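Local coordinates for protein translation elongation factor 1A (Methanosarcina mazei, PDB 3WND), which probably acts as a translation elongation factor of the SelB/EF-Tu/aIF2 gamma-like group, its GTP-bound form binding cysteinyl-tRNA(Cys), at residues A[224-228]-A[229-233]; A[304-307]-A[308-311]. All blocks are in the same frame, centred on the assembly; numbering follows the deposited sequence.

Both contacts are tight beta hairpins in which the chain turns straight back on itself, and they follow in series, neither nesting nor crossing. Coming from the N-terminal nucleotide-binding domain, the chain first enters the curled antiparallel sheet of the second domain, where interaction 1 (224-228 with 229-233) joins strand 224-228 to strand 232-241 around a cis-proline. It then passes into the third domain, and interaction 2 (304-307 with 308-311) joins strand 301-306 to strand 309-320 through a glycine-led turn. The first hairpin is partly buried; the second is buried, with helix 74-83 of the N-terminal domain against it. Their centres are 18 Å apart, and their nearest atoms come within about 4 Å without touching.

Interaction 1 (A[224-228]-A[229-233]); sequences KTKIF and PLDRD
A beta hairpin with a G1 bulge sets Asp231 and Arg232 both opposite Ile227, and the turn joining its strands runs through a cis peptide bond before Pro229. Ile227 and Arg232 bond both ways through their backbones: Ile227 N gives to Arg232 O at 2.9 Å, in the carbonyl plane, and Arg232 N returns the bond to Ile227 O at 3.1 Å. Ile227 O also takes a weak bond from Asp231 N, at 119° on the hydrogen. The side chain of Asp231 leans back alongside Lys226 and Phe228. Lys226, extended beyond CG, reaches its NZ 3.0 Å from Asp231 OD1, on the syn lone pair, in a salt bridge; Asp233 OD1 lies 3.5 Å from Lys226 CE. The Phe228 ring runs beside the Asp231 carboxylate, Phe228 CE2 3.6 Å from Asp231 CG and the planes 38° apart, and the Phe228 side chain also touches Val279. On the other face, Ile227 CG2 meets Leu230 CD1 at 4.2 Å. Farther along, a water donates to Thr225 O and Asp233 OD1, while Asn261 holds Arg232 NE through its backbone oxygen. With phi and psi both near 59°, Asp231 takes the left-handed conformation that glycine usually supplies in the G1 bulge of an antiparallel hairpin.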
loop_
_atom_site.group_PDB
_atom_site.type_symbol
_atom_site.label_atom_id
_atom_site.label_comp_id
_atom_site.label_asym_id
_atom_site.label_seq_id
_atom_site.Cartn_x
_atom_site.Cartn_y
_atom_site.Cartn_z
ATOM N N LYS A 224 -0.563 13.619 22.882
ATOM C CA LYS A 224 -1.900 13.294 23.264
ATOM C C LYS A 224 -2.736 13.551 22.028
ATOM O O LYS A 224 -2.750 14.666 21.491
ATOM C CB LYS A 224 -2.291 14.226 24.418
ATOM C CG LYS A 224 -1.432 13.987 25.714
ATOM C CD LYS A 224 -2.079 14.689 26.937
ATOM C CE LYS A 224 -2.721 13.662 27.886
ATOM N NZ LYS A 224 -1.773 12.587 28.336
ATOM N N THR A 225 -3.431 12.511 21.542
ATOM C CA THR A 225 -4.079 12.622 20.232
ATOM C C THR A 225 -5.231 11.708 20.300
ATOM O O THR A 225 -5.728 11.456 21.439
ATOM C CB THR A 225 -3.048 12.355 19.109
ATOM O OG1 THR A 225 -3.637 12.543 17.831
ATOM C CG2 THR A 225 -2.365 10.981 19.241
ATOM N N LYS A 226 -5.746 11.245 19.154
ATOM C CA LYS A 226 -6.965 10.383 19.149
ATOM C C LYS A 226 -6.798 9.170 18.238
ATOM O O LYS A 226 -5.855 9.134 17.444
ATOM C CB LYS A 226 -8.194 11.121 18.686
ATOM C CG LYS A 226 -8.675 12.238 19.675
ATOM C CD LYS A 226 -10.049 12.796 19.188
ATOM C CE LYS A 226 -10.660 13.803 20.173
ATOM N NZ LYS A 226 -12.105 13.959 19.821
ATOM N N ILE A 227 -7.689 8.185 18.393
ATOM C CA ILE A 227 -7.711 7.084 17.463
ATOM C C ILE A 227 -9.108 7.014 16.876
ATOM O O ILE A 227 -10.102 7.087 17.678
ATOM C CB ILE A 227 -7.221 5.774 18.111
ATOM C CG1 ILE A 227 -7.049 4.627 17.055
ATOM C CG2 ILE A 227 -8.089 5.377 19.323
ATOM C CD1 ILE A 227 -6.215 3.498 17.643
ATOM N N PHE A 228 -9.168 6.756 15.579
ATOM C CA PHE A 228 -10.436 6.686 14.826
ATOM C C PHE A 228 -10.467 5.367 14.087
ATOM O O PHE A 228 -9.405 4.875 13.708
ATOM C CB PHE A 228 -10.477 7.832 13.781
ATOM C CG PHE A 228 -10.573 9.163 14.414
ATOM C CD1 PHE A 228 -9.448 9.875 14.672
ATOM C CD2 PHE A 228 -11.821 9.690 14.728
ATOM C CE1 PHE A 228 -9.496 11.113 15.320
ATOM C CE2 PHE A 228 -11.916 10.896 15.371
ATOM C CZ PHE A 228 -10.746 11.626 15.645
ATOM N N PRO A 229 -11.676 4.822 13.840
ATOM C CA PRO A 229 -12.983 5.466 14.001
ATOM C C PRO A 229 -13.572 5.390 15.447
ATOM O O PRO A 229 -14.655 5.932 15.684
ATOM C CB PRO A 229 -13.894 4.640 13.058
ATOM C CG PRO A 229 -13.247 3.252 13.132
ATOM C CD PRO A 229 -11.766 3.532 13.154
ATOM N N LEU A 230 -12.811 4.859 16.419
ATOM C CA LEU A 230 -13.282 4.864 17.870
ATOM C C LEU A 230 -13.601 6.263 18.381
ATOM O O LEU A 230 -14.572 6.470 19.108
ATOM C CB LEU A 230 -12.174 4.298 18.719
ATOM C CG LEU A 230 -12.197 2.808 18.860
ATOM C CD1 LEU A 230 -11.135 2.495 19.923
ATOM C CD2 LEU A 230 -13.583 2.396 19.300
ATOM N N ASP A 231 -12.833 7.258 17.938
ATOM C CA ASP A 231 -12.892 8.633 18.425
ATOM C C ASP A 231 -12.616 8.657 19.936
ATOM O O ASP A 231 -13.377 9.162 20.757
ATOM C CB ASP A 231 -14.208 9.272 18.045
ATOM C CG ASP A 231 -14.191 10.813 18.138
ATOM O OD1 ASP A 231 -13.226 11.418 18.683
ATOM O OD2 ASP A 231 -15.174 11.422 17.694
ATOM N N ARG A 232 -11.454 8.153 20.275
ATOM C CA ARG A 232 -11.063 8.044 21.656
ATOM C C ARG A 232 -9.747 8.802 21.891
ATOM O O ARG A 232 -8.785 8.683 21.078
ATOM C CB ARG A 232 -10.994 6.551 22.021
ATOM C CG ARG A 232 -10.603 6.231 23.475
ATOM C CD ARG A 232 -10.812 4.740 23.787
ATOM N NE ARG A 232 -10.490 4.462 25.175
ATOM C CZ ARG A 232 -11.374 4.515 26.165
ATOM N NH1 ARG A 232 -12.644 4.840 25.888
ATOM N NH2 ARG A 232 -10.996 4.278 27.453
ATOM N N ASP A 233 -9.635 9.533 23.003
ATOM C CA ASP A 233 -8.339 10.116 23.339
ATOM C C ASP A 233 -7.261 9.085 23.742
ATOM O O ASP A 233 -7.571 8.105 24.429
ATOM C CB ASP A 233 -8.528 11.012 24.531
ATOM C CG ASP A 233 -9.476 12.165 24.233
ATOM O OD1 ASP A 233 -9.215 12.864 23.226
ATOM O OD2 ASP A 233 -10.431 12.345 24.960
HETATM O O HOH W 1 -6.277 13.520 23.061
#

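Interaction 2 (A[304-307]-A[308-311])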
loop_
_atom_site.group_PDB
_atom_site.type_symbol
_atom_site.label_atom_id
_atom_site.label_comp_id
_atom_site.label_asym_id
_atom_site.label_seq_id
_atom_site.Cartn_x
_atom_site.Cartn_y
_atom_site.Cartn_z
ATOM N N LEU A 304 -15.293 -1.691 -0.841
ATOM C CA LEU A 304 -14.655 -0.387 -0.750
ATOM C C LEU A 304 -13.355 -0.489 0.063
ATOM O O LEU A 304 -13.301 -1.125 1.149
ATOM C CB LEU A 304 -15.625 0.611 -0.064
ATOM C CG LEU A 304 -15.157 2.049 0.227
ATOM C CD1 LEU A 304 -16.351 2.986 0.254
ATOM C CD2 LEU A 304 -14.402 2.104 1.580
ATOM N N PHE A 305 -12.312 0.106 -0.470
ATOM C CA PHE A 305 -11.032 0.226 0.262
ATOM C C PHE A 305 -10.674 1.697 0.429
ATOM O O PHE A 305 -10.717 2.477 -0.506
ATOM C CB PHE A 305 -9.926 -0.350 -0.652
ATOM C CG PHE A 305 -10.086 -1.814 -0.927
ATOM C CD1 PHE A 305 -9.437 -2.757 -0.164
ATOM C CD2 PHE A 305 -10.988 -2.232 -1.909
ATOM C CE1 PHE A 305 -9.687 -4.137 -0.395
ATOM C CE2 PHE A 305 -11.195 -3.599 -2.168
ATOM C CZ PHE A 305 -10.581 -4.535 -1.421
ATOM N N VAL A 306 -10.356 2.093 1.674
ATOM C CA VAL A 306 -9.868 3.435 1.925
ATOM C C VAL A 306 -8.874 3.278 3.045
ATOM O O VAL A 306 -9.128 2.593 4.032
ATOM C CB VAL A 306 -10.985 4.473 2.203
ATOM C CG1 VAL A 306 -11.711 4.145 3.506
ATOM C CG2 VAL A 306 -10.424 5.922 2.211
ATOM N N GLY A 307 -7.691 3.902 2.887
ATOM C CA GLY A 307 -6.626 3.659 3.856
ATOM C C GLY A 307 -6.343 2.147 3.932
ATOM O O GLY A 307 -6.156 1.487 2.879
ATOM N N LEU A 308 -6.344 1.598 5.170
ATOM C CA LEU A 308 -6.112 0.161 5.333
ATOM C C LEU A 308 -7.416 -0.541 5.734
ATOM O O LEU A 308 -7.400 -1.621 6.367
ATOM C CB LEU A 308 -4.985 -0.081 6.356
ATOM C CG LEU A 308 -3.711 0.729 6.092
ATOM C CD1 LEU A 308 -2.716 0.274 7.138
ATOM C CD2 LEU A 308 -3.115 0.504 4.681
ATOM N N GLN A 309 -8.526 0.094 5.361
ATOM C CA GLN A 309 -9.886 -0.485 5.648
ATOM C C GLN A 309 -10.460 -1.096 4.349
ATOM O O GLN A 309 -10.162 -0.654 3.219
ATOM C CB GLN A 309 -10.782 0.605 6.194
ATOM C CG GLN A 309 -10.326 1.144 7.515
ATOM C CD GLN A 309 -10.876 2.579 7.775
ATOM O OE1 GLN A 309 -11.544 2.834 8.796
ATOM N NE2 GLN A 309 -10.547 3.524 6.882
ATOM N N SER A 310 -11.316 -2.120 4.509
ATOM C CA SER A 310 -11.930 -2.731 3.350
ATOM C C SER A 310 -13.242 -3.339 3.752
ATOM O O SER A 310 -13.236 -4.304 4.550
ATOM C CB SER A 310 -11.035 -3.839 2.771
ATOM O OG SER A 310 -10.638 -4.788 3.772
ATOM N N GLU A 311 -14.358 -2.860 3.178
ATOM C CA GLU A 311 -15.681 -3.369 3.605
ATOM C C GLU A 311 -16.620 -3.407 2.417
ATOM O O GLU A 311 -16.482 -2.551 1.483
ATOM C CB GLU A 311 -16.199 -2.390 4.626
ATOM C CG GLU A 311 -15.333 -2.308 5.928
ATOM C CD GLU A 311 -15.097 -3.641 6.702
ATOM O OE1 GLU A 311 -15.829 -4.633 6.500
ATOM O OE2 GLU A 311 -14.160 -3.746 7.581
HETATM O O HOH W 2 -7.777 -0.783 2.161
#
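Val306 and Gln309 face each other across a beta hairpin whose two-residue loop is a type II' turn. Gln309 N gives a 2.9 Å bond to Val306 O, and Val306 N answers with a longer one, 3.2 Å to Gln309 O, where the donor stands above the carbonyl plane. The Gln309 side chain doubles the grip: with CG beside the backbone N (chi1 -64°) and the chain extended, its NE2 adds a weak bond of 3.3 Å to the same Val306 O, passing alongside the Val306 methyl CG1. The stronger partner of NE2 is Ala345 O.

One pair along, Phe305 and Ser310 share the other face of the ribbon, the ring lying obliquely against the serine CB, which comes 3.5 Å from CE1. The next pair along is Leu304 and Glu311, with Leu304 N to Glu311 O at 2.7 Å and nearly straight, 171° at the hydrogen. The Glu311 carboxylate turns off to a salt bridge with Lys342.

At the turn itself, Gly307 has a positive phi, as the first loop position of type II' requires, and a CB there would be eclipsed against Leu308 N. Leu308 points off the hairpin, its CD2 3.7 Å from Gly307 O, and rests on Asn82 and Ile83 of helix 74-83 and on Arg269, so the turn meets a helix of the N-terminal domain and a loop of the second. An alanine at Leu308 is likely to open a gap between the turn and that helix, taking away the apolar contact with Ile83. Asn82 ND2 also bonds Gly307 O, fastening the turn to the helix. A water, lying in plane at the edge of the Phe305 ring, donates to both Gly307 O and Gln309 O, the latter at 2.6 Å.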